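Local coordinates for hemolysin-related protein (Vibrio cholerae serotype O1, PDB 6MLT), which serves as a secreted biofilm matrix protein that binds calcium and probably carbohydrate, and is thought to take part in biofilm adhesion, at residues Glu197-Gly202 / Pro235-Ser240; Val239-Ser244 / Asn250-Val255; Thr220-Ser225 / Ser473-Val478. All blocks are in the same frame, centred on the assembly; numbering follows the deposited sequence.

Contact 1: Glu197-Gly202 / Pro235-Ser240; sequences EVFANG and PELVVS. With NA (sodium ion), chain F; NA (sodium ion), chain G.
Leu-237 lays one methyl almost squarely over the ring of Phe-199: CD2 stands 3.4 Å from the Phe-199 ring centroid, only 7° off the ring normal, a CH-pi contact over the face. It lies nearly equally far from all six ring carbons, closest to CD1 and CE1. With CG anti to the backbone N (chi1 -178°), the ring of Phe-199 is set beside its own carbonyl carbon, one face to the leucine. Val-239 adds a second, oblique contact, its CG1 lying 3.7 Å from Phe-199 CE2. Strands 197-200 and 236-241 belong to successive four-stranded antiparallel blades of a beta-propeller, and this is packing between blades, with large apolar residues bridging backbones too far apart to pair. Ile-186, Phe-188 and Trp-213 also pack on Leu-237. Each strand begins with a glutamate that bends at chi2 to bring its carboxylate back to a sodium ion. Glu-197 chelates one ion through OE1 and OE2, with Asp-189, Asn-191, Asp-193 and the carbonyl of Gln-195 completing the site. Glu-236 does likewise beside Asn-228, Asp-230, Asp-232 and Lys-234 O, both its oxygens, OE1 and OE2, lying 2.6 Å from the second sodium ion.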
# COMPACT_ATOMS: atom_id res chain seq x y z
N GLU A 197 -11.72 -10.34 1.63
CA GLU A 197 -12.48 -10.66 0.43
C GLU A 197 -11.53 -10.72 -0.77
O GLU A 197 -10.39 -10.26 -0.71
CB GLU A 197 -13.58 -9.62 0.20
CG GLU A 197 -14.74 -9.68 1.20
CD GLU A 197 -14.35 -9.35 2.64
OE1 GLU A 197 -13.92 -8.20 2.90
OE2 GLU A 197 -14.47 -10.24 3.51
N VAL A 198 -12.03 -11.30 -1.86
CA VAL A 198 -11.25 -11.48 -3.09
C VAL A 198 -11.88 -10.63 -4.18
O VAL A 198 -13.08 -10.77 -4.47
CB VAL A 198 -11.19 -12.96 -3.51
CG1 VAL A 198 -10.43 -13.12 -4.81
CG2 VAL A 198 -10.54 -13.80 -2.42
N PHE A 199 -11.09 -9.77 -4.79
CA PHE A 199 -11.55 -8.92 -5.89
C PHE A 199 -10.89 -9.39 -7.18
O PHE A 199 -9.66 -9.40 -7.29
CB PHE A 199 -11.23 -7.45 -5.65
CG PHE A 199 -11.73 -6.55 -6.73
CD1 PHE A 199 -13.07 -6.21 -6.79
CD2 PHE A 199 -10.88 -6.09 -7.72
CE1 PHE A 199 -13.54 -5.40 -7.80
CE2 PHE A 199 -11.35 -5.27 -8.73
CZ PHE A 199 -12.68 -4.93 -8.77
N ALA A 200 -11.71 -9.78 -8.16
CA ALA A 200 -11.20 -10.32 -9.41
C ALA A 200 -12.15 -9.95 -10.53
O ALA A 200 -13.33 -10.31 -10.49
CB ALA A 200 -11.02 -11.84 -9.31
N ASN A 201 -11.64 -9.23 -11.53
CA ASN A 201 -12.39 -8.89 -12.73
C ASN A 201 -13.72 -8.22 -12.39
O ASN A 201 -14.77 -8.55 -12.94
CB ASN A 201 -12.60 -10.13 -13.60
CG ASN A 201 -13.08 -9.79 -15.00
OD1 ASN A 201 -13.19 -8.62 -15.38
ND2 ASN A 201 -13.37 -10.82 -15.78
N GLY A 202 -13.66 -7.25 -11.48
CA GLY A 202 -14.82 -6.46 -11.14
C GLY A 202 -15.72 -7.05 -10.07
O GLY A 202 -16.59 -6.33 -9.55
N PRO A 235 -10.95 1.18 3.14
CA PRO A 235 -10.17 1.05 1.91
C PRO A 235 -10.94 1.52 0.69
O PRO A 235 -12.16 1.39 0.60
CB PRO A 235 -9.89 -0.46 1.83
CG PRO A 235 -11.07 -1.08 2.49
CD PRO A 235 -11.47 -0.12 3.60
N GLU A 236 -10.19 2.09 -0.25
CA GLU A 236 -10.68 2.36 -1.59
C GLU A 236 -9.93 1.47 -2.57
O GLU A 236 -8.83 1.00 -2.30
CB GLU A 236 -10.49 3.84 -1.96
CG GLU A 236 -11.57 4.77 -1.40
CD GLU A 236 -11.33 5.17 0.05
OE1 GLU A 236 -10.20 5.60 0.38
OE2 GLU A 236 -12.28 5.07 0.86
N LEU A 237 -10.56 1.24 -3.72
CA LEU A 237 -10.08 0.30 -4.72
C LEU A 237 -9.91 1.04 -6.04
O LEU A 237 -10.85 1.70 -6.50
CB LEU A 237 -11.07 -0.85 -4.87
CG LEU A 237 -10.69 -2.12 -5.60
CD1 LEU A 237 -9.53 -2.83 -4.91
CD2 LEU A 237 -11.91 -3.04 -5.68
N VAL A 238 -8.72 0.97 -6.62
CA VAL A 238 -8.44 1.55 -7.93
C VAL A 238 -8.43 0.43 -8.96
O VAL A 238 -7.74 -0.57 -8.76
CB VAL A 238 -7.10 2.30 -7.93
CG1 VAL A 238 -6.92 3.06 -9.24
CG2 VAL A 238 -7.01 3.25 -6.75
N VAL A 239 -9.16 0.61 -10.06
CA VAL A 239 -9.30 -0.43 -11.07
C VAL A 239 -9.05 0.16 -12.46
O VAL A 239 -9.37 1.32 -12.72
CB VAL A 239 -10.68 -1.11 -11.02
CG1 VAL A 239 -10.93 -1.71 -9.64
CG2 VAL A 239 -11.79 -0.12 -11.38
N SER A 240 -8.50 -0.68 -13.35
CA SER A 240 -8.21 -0.31 -14.73
C SER A 240 -8.93 -1.25 -15.69
O SER A 240 -8.90 -2.47 -15.50
CB SER A 240 -6.70 -0.37 -15.01
OG SER A 240 -5.99 0.67 -14.37
NA NA F . -13.81 -8.70 5.42
NA NA G . -10.88 5.68 2.94

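Contact 2: Val239-Ser244 / Asn250-Val255; sequences VSVPAS and NSEIAV
Asn-250 meets Ala-243 where the two segments run beyond their paired part, Asn-250 CB lying 3.9 Å from Ala-243 CB. The carbonyl O of Asn-250 lies 3.4 Å from Val-241 CG1. The small methyl of Ala-243 suits this place, since it also sits against the backbone N of Ser-251. Ser-251 itself comes close to two carbonyl oxygens: its CA makes a CA-H...O contact with Val-241 O, and its CB lies near Pro-242 O. Its hydroxyl turns elsewhere, to the carbonyl of Pro-248. Regular pairing starts at Glu-252, whose N donates to Val-241 O; in return Val-241 N donates to Glu-252 O (2.9 Å, 178° at the hydrogen). Here strands 236-241 and 252-256 form a beta hairpin, the middle two strands of a four-stranded propeller blade. With chi1 68°, CG of Glu-252 stands between its backbone N and carbonyl carbon and packs against CG2 of Val-241 at 3.8 Å. The chain then runs extended, its carboxylate held by a salt bridge to Arg-265 and a hydrogen bond to Tyr-215 OH, so a buried charge is answered. Ile-253 turns to the other face beside Ser-240. Its CA makes a CA-H...O contact with Val-239 O, and its CD1 reaches only to 4.2 Å from Ser-240 OG, a hydroxyl bonded to Gln-277. A water 2.8 Å from Glu-252 O bonds weakly to that same Ser-240 OG. Ala-254 returns to the face of Val-241 and Glu-252 and closes a second hydrogen-bonded pair with Val-239: Val-239 N gives to Ala-254 O at 2.9 Å, Ala-254 N gives to Val-239 O, and the Ala-254 methyl rests against Val-239 CG2.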
# COMPACT_ATOMS: atom_id res chain seq x y z
N VAL A 239 -9.16 0.61 -10.06
CA VAL A 239 -9.30 -0.43 -11.07
C VAL A 239 -9.05 0.16 -12.46
O VAL A 239 -9.37 1.32 -12.72
CB VAL A 239 -10.68 -1.11 -11.02
CG1 VAL A 239 -10.93 -1.71 -9.64
CG2 VAL A 239 -11.79 -0.12 -11.38
N SER A 240 -8.50 -0.68 -13.35
CA SER A 240 -8.21 -0.31 -14.73
C SER A 240 -8.93 -1.25 -15.69
O SER A 240 -8.90 -2.47 -15.50
CB SER A 240 -6.70 -0.37 -15.01
OG SER A 240 -5.99 0.67 -14.37
N VAL A 241 -9.57 -0.68 -16.71
CA VAL A 241 -10.15 -1.44 -17.81
C VAL A 241 -9.42 -1.02 -19.08
O VAL A 241 -9.64 0.10 -19.57
CB VAL A 241 -11.66 -1.17 -17.94
CG1 VAL A 241 -12.25 -1.96 -19.11
CG2 VAL A 241 -12.37 -1.53 -16.64
N PRO A 242 -8.56 -1.85 -19.66
CA PRO A 242 -7.77 -1.40 -20.81
C PRO A 242 -8.52 -1.43 -22.13
O PRO A 242 -8.26 -0.62 -23.02
CB PRO A 242 -6.58 -2.37 -20.83
CG PRO A 242 -7.08 -3.60 -20.14
CD PRO A 242 -8.06 -3.13 -19.11
N ALA A 243 -9.47 -2.36 -22.26
CA ALA A 243 -10.18 -2.54 -23.52
C ALA A 243 -9.19 -2.69 -24.66
O ALA A 243 -8.15 -3.34 -24.50
CB ALA A 243 -11.14 -1.36 -23.75
N SER A 244 -9.47 -2.10 -25.82
CA SER A 244 -8.57 -2.21 -26.96
C SER A 244 -8.52 -0.87 -27.69
O SER A 244 -9.37 -0.00 -27.50
CB SER A 244 -9.01 -3.31 -27.93
OG SER A 244 -10.14 -2.88 -28.66
N ASN A 250 -14.59 1.96 -24.22
CA ASN A 250 -14.80 0.96 -23.18
C ASN A 250 -13.72 0.96 -22.11
O ASN A 250 -13.86 0.24 -21.11
CB ASN A 250 -14.89 -0.44 -23.81
CG ASN A 250 -16.16 -0.63 -24.62
OD1 ASN A 250 -17.08 0.17 -24.53
ND2 ASN A 250 -16.21 -1.71 -25.39
N SER A 251 -12.65 1.72 -22.29
CA SER A 251 -11.59 1.76 -21.29
C SER A 251 -11.94 2.75 -20.19
O SER A 251 -12.77 3.65 -20.37
CB SER A 251 -10.25 2.14 -21.93
OG SER A 251 -10.26 3.47 -22.42
N GLU A 252 -11.30 2.58 -19.04
CA GLU A 252 -11.48 3.53 -17.95
C GLU A 252 -10.46 3.26 -16.86
O GLU A 252 -9.82 2.21 -16.81
CB GLU A 252 -12.89 3.47 -17.38
CG GLU A 252 -13.22 2.18 -16.64
CD GLU A 252 -14.63 2.20 -16.08
OE1 GLU A 252 -15.57 1.78 -16.79
OE2 GLU A 252 -14.80 2.65 -14.92
N ILE A 253 -10.30 4.27 -16.01
CA ILE A 253 -9.70 4.12 -14.69
C ILE A 253 -10.75 4.60 -13.69
O ILE A 253 -11.45 5.59 -13.94
CB ILE A 253 -8.39 4.91 -14.54
CG1 ILE A 253 -7.82 4.69 -13.13
CG2 ILE A 253 -8.62 6.39 -14.80
CD1 ILE A 253 -6.33 4.64 -13.07
N ALA A 254 -10.87 3.89 -12.57
CA ALA A 254 -11.93 4.22 -11.63
C ALA A 254 -11.45 3.96 -10.21
O ALA A 254 -10.60 3.09 -9.97
CB ALA A 254 -13.21 3.43 -11.91
N VAL A 255 -11.99 4.73 -9.28
CA VAL A 255 -11.79 4.51 -7.86
C VAL A 255 -13.14 4.11 -7.28
O VAL A 255 -14.12 4.85 -7.41
CB VAL A 255 -11.23 5.75 -7.16
CG1 VAL A 255 -11.12 5.51 -5.66
CG2 VAL A 255 -9.88 6.12 -7.75
O HOH W 1 -7.00 2.42 -16.88

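Contact 3: Thr220-Ser225 / Ser473-Val478; sequences TVWFSS and SGKIGV
Lys-475 lays the end of its aliphatic chain across one face of Trp-222, joining two regions of the beta-propeller that are far apart in sequence. Segment 220-225 runs into the first strand of one blade, and segment 473-478 is the loop leading into strand 478-481 of another, with the blade of strands 277-279, 443-448, 452-457 and 462-467 coming between them in the chain. The lysine leaves its backbone with CB directed toward the tryptophan. CB and CG make no close contact with the indole but carry the chain outward, extended through chi2 and chi3. CD is the first atom to reach the ring system: it stands 4.0 Å from the centroid of the six-membered ring of Trp-222, 12° off the normal, a CH-pi contact. CE follows over the same face, offset toward the rim, nearest to Trp-222 CZ2 at 3.7 Å. The chain then bends at chi4 (64°), so that NZ lies 4.9 Å from Trp-222 CZ2, farther from the ring than CE. Methylenes, rather than the ammonium group, therefore make this contact. A lysine fits a partly exposed place like this because its chain can cover an aromatic face while its charge stays near the surface. Behind it, Ser-473 OG accepts from Lys-475 N at 2.9 Å, an ST turn that shapes the loop. The indole also meets Trp-521 edge-to-face, and in its own plane Phe-223 CE2 lies at the edge, 3.7 Å from Trp-222 CE3. Elsewhere on the rim, also in plane, Thr-220 O is 3.4 Å from Trp-222 CD1.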
# COMPACT_ATOMS: atom_id res chain seq x y z
N THR A 220 -13.17 -6.39 -19.71
CA THR A 220 -12.50 -7.05 -18.59
C THR A 220 -11.82 -6.03 -17.69
O THR A 220 -11.12 -5.13 -18.17
CB THR A 220 -11.46 -8.04 -19.13
OG1 THR A 220 -12.10 -8.99 -19.98
CG2 THR A 220 -10.76 -8.78 -17.99
N VAL A 221 -12.00 -6.19 -16.38
CA VAL A 221 -11.28 -5.40 -15.39
C VAL A 221 -9.96 -6.10 -15.10
O VAL A 221 -9.95 -7.27 -14.72
CB VAL A 221 -12.10 -5.22 -14.11
CG1 VAL A 221 -11.32 -4.41 -13.09
CG2 VAL A 221 -13.44 -4.55 -14.40
N TRP A 222 -8.86 -5.38 -15.28
CA TRP A 222 -7.53 -5.93 -15.12
C TRP A 222 -7.02 -5.60 -13.71
O TRP A 222 -7.77 -5.86 -12.76
CB TRP A 222 -6.64 -5.44 -16.27
CG TRP A 222 -6.80 -6.25 -17.51
CD1 TRP A 222 -7.90 -6.35 -18.30
CD2 TRP A 222 -5.80 -7.09 -18.11
NE1 TRP A 222 -7.66 -7.19 -19.36
CE2 TRP A 222 -6.38 -7.66 -19.26
CE3 TRP A 222 -4.49 -7.42 -17.78
CZ2 TRP A 222 -5.68 -8.54 -20.09
CZ3 TRP A 222 -3.79 -8.29 -18.61
CH2 TRP A 222 -4.39 -8.84 -19.75
N PHE A 223 -5.83 -5.05 -13.54
CA PHE A 223 -5.22 -4.99 -12.22
C PHE A 223 -5.82 -3.88 -11.38
O PHE A 223 -6.35 -2.88 -11.89
CB PHE A 223 -3.71 -4.81 -12.36
CG PHE A 223 -3.03 -5.97 -13.02
CD1 PHE A 223 -2.75 -7.12 -12.31
CD2 PHE A 223 -2.71 -5.93 -14.37
CE1 PHE A 223 -2.15 -8.21 -12.92
CE2 PHE A 223 -2.11 -7.02 -14.98
CZ PHE A 223 -1.83 -8.15 -14.25
N SER A 224 -5.76 -4.08 -10.07
CA SER A 224 -6.32 -3.16 -9.11
C SER A 224 -5.29 -2.89 -8.02
O SER A 224 -4.31 -3.61 -7.86
CB SER A 224 -7.61 -3.73 -8.50
OG SER A 224 -7.35 -4.95 -7.83
N SER A 225 -5.55 -1.81 -7.30
CA SER A 225 -4.76 -1.36 -6.16
C SER A 225 -5.74 -1.02 -5.04
O SER A 225 -6.85 -0.56 -5.30
CB SER A 225 -3.92 -0.12 -6.49
OG SER A 225 -3.08 -0.32 -7.61
N SER A 473 0.31 -2.14 -27.13
CA SER A 473 -0.25 -2.90 -26.02
C SER A 473 -1.34 -2.12 -25.29
O SER A 473 -2.47 -2.60 -25.14
CB SER A 473 0.86 -3.31 -25.05
OG SER A 473 0.39 -3.52 -23.73
N GLY A 474 -1.00 -0.92 -24.83
CA GLY A 474 -1.92 -0.16 -24.00
C GLY A 474 -2.08 -0.70 -22.60
O GLY A 474 -3.00 -0.28 -21.89
N LYS A 475 -1.21 -1.62 -22.17
CA LYS A 475 -1.31 -2.21 -20.83
C LYS A 475 -0.03 -2.07 -20.02
O LYS A 475 0.02 -2.56 -18.89
CB LYS A 475 -1.68 -3.69 -20.93
CG LYS A 475 -3.01 -3.97 -21.65
CD LYS A 475 -3.40 -5.44 -21.56
CE LYS A 475 -4.67 -5.76 -22.34
NZ LYS A 475 -4.51 -5.53 -23.80
N ILE A 476 1.00 -1.41 -20.55
CA ILE A 476 2.32 -1.45 -19.92
C ILE A 476 2.24 -0.94 -18.49
O ILE A 476 1.45 -0.05 -18.15
CB ILE A 476 3.35 -0.66 -20.74
CG1 ILE A 476 4.77 -0.86 -20.18
CG2 ILE A 476 3.01 0.83 -20.77
CD1 ILE A 476 5.29 -2.30 -20.29
N GLY A 477 3.06 -1.53 -17.63
CA GLY A 477 3.00 -1.24 -16.22
C GLY A 477 3.88 -0.07 -15.80
O GLY A 477 4.68 0.45 -16.57
N VAL A 478 3.70 0.32 -14.54
CA VAL A 478 4.50 1.33 -13.87
C VAL A 478 4.74 0.84 -12.45
O VAL A 478 4.03 -0.03 -11.94
CB VAL A 478 3.80 2.71 -13.85
CG1 VAL A 478 3.62 3.24 -15.27
CG2 VAL A 478 2.45 2.61 -13.15

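Overall arrangement
Strand 236-241 ties all three together. Contacts 1 and 2, with centres about 12 Å apart, share Val-239 and Ser-240: contact 1 packs this strand on the preceding blade, contact 2 pairs it with the next strand of its own blade. Contact 3, its centre about 8 Å from that of contact 2, meets it through strand 224-227, which pairs with the same strand. Ser-240 O lies 2.9 Å from Trp-222 N, and Pro-242 CD packs 3.3 Å from Trp-222 CD1. Asn-201 OD1, 2.9 Å from Val-221 N, links contacts 1 and 3. The two sodium ions, 14.9 Å apart, are bound at the glutamate end of contact 1.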